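Local atomic coordinates of methyltransferase domain-containing protein (Pyrococcus horikoshii, PDB entry 1VE3), a protein that binds S-adenosylmethionine and probably acts as a methyltransferase, although the substrate that would receive the methyl group is not known. Residues 43-48 and 64-69; 95-100 and 129-134. All blocks are in the same frame, centred on the assembly; numbering follows the deposited sequence.

Interaction 1 of 2, residues 43-48 and 64-69. With SAM (S-adenosylmethionine), chain C.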
loop_
_atom_site.group_PDB
_atom_site.type_symbol
_atom_site.label_atom_id
_atom_site.label_comp_id
_atom_site.label_asym_id
_atom_site.label_seq_id
_atom_site.Cartn_x
_atom_site.Cartn_y
_atom_site.Cartn_z
ATOM N N LEU A 43 1.438 23.120 1.386
ATOM C CA LEU A 43 2.035 23.051 0.056
ATOM C C LEU A 43 2.711 21.687 -0.106
ATOM O O LEU A 43 3.629 21.342 0.645
ATOM C CB LEU A 43 3.075 24.155 -0.144
ATOM C CG LEU A 43 3.904 23.993 -1.430
ATOM C CD1 LEU A 43 3.003 24.176 -2.635
ATOM C CD2 LEU A 43 5.050 25.008 -1.465
ATOM N N ASP A 44 2.241 20.907 -1.074
ATOM C CA ASP A 44 2.811 19.588 -1.343
ATOM C C ASP A 44 3.850 19.782 -2.452
ATOM O O ASP A 44 3.533 19.695 -3.639
ATOM C CB ASP A 44 1.715 18.615 -1.808
ATOM C CG ASP A 44 2.182 17.169 -1.818
ATOM O OD1 ASP A 44 3.399 16.934 -1.664
ATOM O OD2 ASP A 44 1.335 16.263 -1.987
ATOM N N LEU A 45 5.088 20.051 -2.055
ATOM C CA LEU A 45 6.163 20.292 -3.008
ATOM C C LEU A 45 6.645 18.979 -3.630
ATOM O O LEU A 45 7.049 18.047 -2.918
ATOM C CB LEU A 45 7.310 21.028 -2.305
ATOM C CG LEU A 45 8.315 21.761 -3.199
ATOM C CD1 LEU A 45 7.577 22.638 -4.201
ATOM C CD2 LEU A 45 9.235 22.599 -2.332
ATOM N N ALA A 46 6.616 18.925 -4.962
ATOM C CA ALA A 46 6.985 17.716 -5.702
ATOM C C ALA A 46 5.946 16.670 -5.273
ATOM O O ALA A 46 6.292 15.611 -4.747
ATOM C CB ALA A 46 8.413 17.261 -5.324
ATOM N N CYS A 47 4.670 16.994 -5.503
ATOM C CA CYS A 47 3.544 16.138 -5.107
ATOM C C CYS A 47 3.317 14.831 -5.868
ATOM O O CYS A 47 2.539 13.984 -5.420
ATOM C CB CYS A 47 2.243 16.945 -5.151
ATOM S SG CYS A 47 1.835 17.588 -6.794
ATOM N N GLY A 48 3.975 14.659 -7.007
ATOM C CA GLY A 48 3.773 13.437 -7.762
ATOM C C GLY A 48 2.331 13.367 -8.230
ATOM O O GLY A 48 1.816 14.332 -8.801
ATOM N N VAL A 64 -2.416 22.591 -1.727
ATOM C CA VAL A 64 -1.922 23.012 -3.029
ATOM C C VAL A 64 -0.774 22.075 -3.397
ATOM O O VAL A 64 0.199 21.947 -2.648
ATOM C CB VAL A 64 -1.384 24.446 -3.002
ATOM C CG1 VAL A 64 -0.944 24.850 -4.393
ATOM C CG2 VAL A 64 -2.456 25.394 -2.479
ATOM N N GLY A 65 -0.893 21.415 -4.544
ATOM C CA GLY A 65 0.144 20.496 -4.975
ATOM C C GLY A 65 0.932 21.016 -6.161
ATOM O O GLY A 65 0.351 21.433 -7.165
ATOM N N VAL A 66 2.257 20.974 -6.053
ATOM C CA VAL A 66 3.139 21.453 -7.113
ATOM C C VAL A 66 4.161 20.399 -7.559
ATOM O O VAL A 66 4.825 19.789 -6.733
ATOM C CB VAL A 66 3.915 22.717 -6.644
ATOM C CG1 VAL A 66 4.879 23.187 -7.732
ATOM C CG2 VAL A 66 2.931 23.825 -6.282
ATOM N N ASP A 67 4.288 20.195 -8.867
ATOM C CA ASP A 67 5.250 19.230 -9.406
ATOM C C ASP A 67 5.710 19.740 -10.767
ATOM O O ASP A 67 4.960 20.425 -11.465
ATOM C CB ASP A 67 4.622 17.837 -9.542
ATOM C CG ASP A 67 5.671 16.729 -9.692
ATOM O OD1 ASP A 67 6.347 16.658 -10.741
ATOM O OD2 ASP A 67 5.820 15.922 -8.750
ATOM N N ILE A 68 6.948 19.413 -11.126
ATOM C CA ILE A 68 7.542 19.857 -12.381
ATOM C C ILE A 68 7.119 19.012 -13.583
ATOM O O ILE A 68 7.282 19.422 -14.727
ATOM C CB ILE A 68 9.087 19.839 -12.290
ATOM C CG1 ILE A 68 9.690 20.674 -13.421
ATOM C CG2 ILE A 68 9.602 18.396 -12.389
ATOM C CD1 ILE A 68 11.197 20.648 -13.475
ATOM N N SER A 69 6.580 17.830 -13.323
ATOM C CA SER A 69 6.169 16.950 -14.406
ATOM C C SER A 69 4.739 17.163 -14.880
ATOM O O SER A 69 3.794 17.114 -14.093
ATOM C CB SER A 69 6.336 15.488 -13.995
ATOM O OG SER A 69 5.581 14.646 -14.850
HETATM N N SAM C . 5.893 13.577 -3.028
HETATM C CA SAM C . 5.648 12.487 -4.016
HETATM C C SAM C . 5.080 11.267 -3.296
HETATM O O SAM C . 4.195 10.612 -3.861
HETATM O OXT SAM C . 5.583 11.023 -2.155
HETATM C CB SAM C . 6.958 12.128 -4.641
HETATM C CG SAM C . 6.834 11.535 -5.955
HETATM S SD SAM C . 8.431 11.078 -6.741
HETATM C CE SAM C . 9.136 9.931 -5.735
HETATM C "C5'" SAM C . 9.355 12.618 -6.839
HETATM C "C4'" SAM C . 8.696 13.826 -7.684
HETATM O "O4'" SAM C . 9.589 14.992 -7.636
HETATM C "C3'" SAM C . 8.597 13.547 -9.175
HETATM O "O3'" SAM C . 7.089 13.482 -9.271
HETATM C "C2'" SAM C . 9.004 14.746 -9.961
HETATM O "O2'" SAM C . 8.322 15.217 -11.081
HETATM C "C1'" SAM C . 9.247 15.752 -8.776
HETATM N N9 SAM C . 10.289 16.743 -9.078
HETATM C C8 SAM C . 11.603 16.617 -9.526
HETATM N N7 SAM C . 12.222 17.763 -9.677
HETATM C C5 SAM C . 11.297 18.694 -9.321
HETATM C C6 SAM C . 11.297 20.155 -9.249
HETATM N N6 SAM C . 12.373 20.892 -9.573
HETATM N N1 SAM C . 10.131 20.829 -8.825
HETATM C C2 SAM C . 9.013 20.112 -8.486
HETATM N N3 SAM C . 8.907 18.754 -8.518
HETATM C C4 SAM C . 10.083 18.088 -8.944
#
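Val66 and Leu43 meet on one face of a pair of parallel strands, the CD1 of Leu43 lying 3.7 Å from CG2 of Val66 as the two side chains pass at a slant. With CG anti to the backbone N (chi1 170°), Leu43 leans over the neighbouring strand, where the same methyl also approaches Val64. The backbones beneath are joined in register: Asp44 N gives an almost straight bond to Val64 O, and Val66 N returns one to Asp44 O. Beyond Leu45 the chain leaves the strand and turns into a loop, where Val66 O receives Cys47 N at 3.1 Å, together with a weak bond from Ala46 N. On the face that carries Asp44, SG of Cys47 rests against the backbone of Gly65, where a side chain would crowd it.

At the strand ends Asp67 divides its carboxylate between protein and ligand. OD2 takes Gly48 N at 2.8 Å on its anti side, 28° out of the carboxylate plane, and also accepts from SAM O3' at 2.8 Å. OD1 receives SAM O2' in a very short bond of 2.5 Å, while its anti lone pair accepts Ser69 N in an Asx turn just before helix 70-82. Four bonds thus fix the rotation of the group. An asparagine here would put an NH2 where one oxygen now accepts both a ribose hydroxyl and a backbone N-H, and would probably leave Gly48 N or Ser69 N without its acceptor and the ribose less firmly held. Ile68 lays CG2 against the adenine, 3.5 Å from SAM C5. Ala46 O receives SAM N, the methionine amino group, at 2.7 Å. An acidic residue ending the second strand and gripping both ribose hydroxyls, beside a glycine-containing loop after the first, is the hallmark of the cofactor site in Rossmann-like SAM-dependent methyltransferases.

Interaction 2 of 2, residues 95-100 and 129-134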
loop_
_atom_site.group_PDB
_atom_site.type_symbol
_atom_site.label_atom_id
_atom_site.label_comp_id
_atom_site.label_asym_id
_atom_site.label_seq_id
_atom_site.Cartn_x
_atom_site.Cartn_y
_atom_site.Cartn_z
ATOM N N ARG A 95 12.470 24.589 -7.111
ATOM C CA ARG A 95 13.659 25.428 -6.986
ATOM C C ARG A 95 13.325 26.916 -7.102
ATOM O O ARG A 95 14.102 27.764 -6.666
ATOM C CB ARG A 95 14.693 25.040 -8.047
ATOM C CG ARG A 95 15.225 23.616 -7.897
ATOM C CD ARG A 95 16.046 23.198 -9.105
ATOM N NE ARG A 95 15.291 23.358 -10.343
ATOM C CZ ARG A 95 15.782 23.181 -11.567
ATOM N NH1 ARG A 95 17.054 22.828 -11.749
ATOM N NH2 ARG A 95 14.995 23.367 -12.616
ATOM N N LYS A 96 12.167 27.227 -7.678
ATOM C CA LYS A 96 11.740 28.615 -7.832
ATOM C C LYS A 96 10.222 28.729 -7.955
ATOM O O LYS A 96 9.675 28.740 -9.058
ATOM C CB LYS A 96 12.401 29.253 -9.057
ATOM C CG LYS A 96 12.082 30.742 -9.197
ATOM C CD LYS A 96 12.453 31.492 -7.914
ATOM C CE LYS A 96 11.932 32.930 -7.909
ATOM N NZ LYS A 96 10.442 32.990 -7.931
ATOM N N LEU A 97 9.556 28.829 -6.808
ATOM C CA LEU A 97 8.103 28.929 -6.744
ATOM C C LEU A 97 7.634 30.358 -6.959
ATOM O O LEU A 97 8.334 31.308 -6.609
ATOM C CB LEU A 97 7.615 28.437 -5.385
ATOM C CG LEU A 97 8.075 27.033 -4.990
ATOM C CD1 LEU A 97 7.823 26.823 -3.502
ATOM C CD2 LEU A 97 7.342 25.990 -5.829
ATOM N N SER A 98 6.435 30.503 -7.518
ATOM C CA SER A 98 5.868 31.818 -7.794
ATOM C C SER A 98 4.982 32.353 -6.673
ATOM O O SER A 98 4.461 33.462 -6.781
ATOM C CB SER A 98 5.044 31.775 -9.081
ATOM O OG SER A 98 3.856 31.028 -8.884
ATOM N N PHE A 99 4.800 31.574 -5.611
ATOM C CA PHE A 99 3.960 32.013 -4.498
ATOM C C PHE A 99 4.578 33.211 -3.790
ATOM O O PHE A 99 5.792 33.424 -3.852
ATOM C CB PHE A 99 3.764 30.884 -3.477
ATOM C CG PHE A 99 3.113 29.655 -4.042
ATOM C CD1 PHE A 99 1.834 29.717 -4.585
ATOM C CD2 PHE A 99 3.786 28.438 -4.046
ATOM C CE1 PHE A 99 1.234 28.583 -5.128
ATOM C CE2 PHE A 99 3.197 27.297 -4.586
ATOM C CZ PHE A 99 1.921 27.368 -5.129
ATOM N N GLU A 100 3.735 33.989 -3.120
ATOM C CA GLU A 100 4.196 35.156 -2.378
ATOM C C GLU A 100 4.890 34.652 -1.123
ATOM O O GLU A 100 4.777 33.475 -0.770
ATOM C CB GLU A 100 3.011 36.042 -1.979
ATOM C CG GLU A 100 2.152 36.484 -3.147
ATOM C CD GLU A 100 2.909 37.373 -4.109
ATOM O OE1 GLU A 100 3.170 38.544 -3.754
ATOM O OE2 GLU A 100 3.253 36.899 -5.214
ATOM N N ARG A 129 11.629 28.114 2.858
ATOM C CA ARG A 129 11.648 29.039 3.974
ATOM C C ARG A 129 10.892 30.315 3.622
ATOM O O ARG A 129 10.131 30.830 4.433
ATOM C CB ARG A 129 13.083 29.391 4.367
ATOM C CG ARG A 129 13.151 30.513 5.386
ATOM C CD ARG A 129 14.577 30.881 5.733
ATOM N NE ARG A 129 14.629 32.132 6.479
ATOM C CZ ARG A 129 14.250 33.306 5.987
ATOM N NH1 ARG A 129 13.792 33.394 4.744
ATOM N NH2 ARG A 129 14.328 34.396 6.738
ATOM N N ARG A 130 11.091 30.801 2.399
ATOM C CA ARG A 130 10.455 32.030 1.939
ATOM C C ARG A 130 8.929 32.004 1.879
ATOM O O ARG A 130 8.275 32.939 2.346
ATOM C CB ARG A 130 11.000 32.422 0.561
ATOM C CG ARG A 130 10.377 33.693 -0.004
ATOM C CD ARG A 130 10.964 34.068 -1.353
ATOM N NE ARG A 130 10.455 33.242 -2.447
ATOM C CZ ARG A 130 9.177 33.175 -2.802
ATOM N NH1 ARG A 130 8.268 33.886 -2.149
ATOM N NH2 ARG A 130 8.805 32.401 -3.811
ATOM N N VAL A 131 8.365 30.946 1.297
ATOM C CA VAL A 131 6.911 30.821 1.158
ATOM C C VAL A 131 6.235 30.321 2.438
ATOM O O VAL A 131 5.010 30.266 2.534
ATOM C CB VAL A 131 6.555 29.865 0.005
ATOM C CG1 VAL A 131 7.183 30.360 -1.288
ATOM C CG2 VAL A 131 7.042 28.453 0.332
ATOM N N LEU A 132 7.042 29.968 3.425
ATOM C CA LEU A 132 6.517 29.473 4.688
ATOM C C LEU A 132 6.318 30.623 5.678
ATOM O O LEU A 132 7.154 31.529 5.770
ATOM C CB LEU A 132 7.500 28.455 5.263
ATOM C CG LEU A 132 7.011 27.370 6.212
ATOM C CD1 LEU A 132 5.888 26.584 5.568
ATOM C CD2 LEU A 132 8.175 26.455 6.553
ATOM N N LYS A 133 5.207 30.600 6.409
ATOM C CA LYS A 133 4.958 31.627 7.408
ATOM C C LYS A 133 5.939 31.370 8.546
ATOM O O LYS A 133 6.252 30.221 8.849
ATOM C CB LYS A 133 3.535 31.527 7.955
ATOM C CG LYS A 133 2.426 31.875 6.975
ATOM C CD LYS A 133 1.071 31.809 7.678
ATOM C CE LYS A 133 -0.072 32.034 6.708
ATOM N NZ LYS A 133 -1.391 31.769 7.353
ATOM N N PRO A 134 6.436 32.436 9.195
ATOM C CA PRO A 134 7.380 32.220 10.297
ATOM C C PRO A 134 6.858 31.216 11.332
ATOM O O PRO A 134 7.634 30.527 11.989
ATOM C CB PRO A 134 7.583 33.630 10.871
ATOM C CG PRO A 134 6.321 34.374 10.452
ATOM C CD PRO A 134 6.094 33.862 9.052
#
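Arg130 closes on the carbonyl of Phe99 with both terminal nitrogens, NH1 at 3.0 Å and NH2 at 3.2 Å from Phe99 O. The oxygen lies only 7° out of the guanidinium plane, so the fork meets it end-on, and both donors arrive from the same face of the peptide. The side chain runs out extended from the helix and bends at its third torsion (chi3 77°), which swings the guanidinium across to the loop. Two acidic neighbours complete the grip: Asp101 pairs with NH1 and Glu127 with NH2, an environment likely to favour the charged arginine.

The tight part also has an apolar side, next to this clamp. CG1 of Val131 sits over one face of the guanidinium, displaced toward its rim, and touches CB of Phe99 at 4.1 Å and CD1 of Leu97 at 4.2 Å. One methyl therefore joins both loop side chains to the helix end.

Toward solvent the contact thins. Lys96 folds back so that NZ bonds to Leu97 O at 3.0 Å, above the carbonyl plane, and this brings its ammonium within 4.5 Å of NH2 of Arg130, two like charges whose repulsion is probably eased by nearby Glu127. Glu100 is exposed, and its OE2, 6.6 Å from NH1 of Arg130, is too far away to pair with it.

Leu97 and Phe99 reach inward to strand 41-45, with the Phe99 ring also set edge-to-face with Phe104. The loop between strands 88-91 and 104-110 thus lies against both the C-terminal end of helix 118-131 and strand 41-45 of the central sheet.

How the interactions relate
Interaction 1 comes first along the chain and is complete before interaction 2 begins; their centres lie 13 Å apart within the same methyltransferase domain. The first joins neighbouring strands 41-45 and 62-67 of the central sheet, the second a loop and the end of helix 118-131 packed over that sheet. They touch through one apolar layer: Phe99 CE2 is 3.7 Å from Leu43 CD1, and Leu97 CD2 is 3.7 Å from Leu45 CD1. Just before residues 95-100, Asp93 and Ala94 also bind SAM. Interaction 1 thus forms part of the cofactor site itself, while interaction 2 secures the loop that follows Asp93 and Ala94 and has Arg95 as its pocket residue.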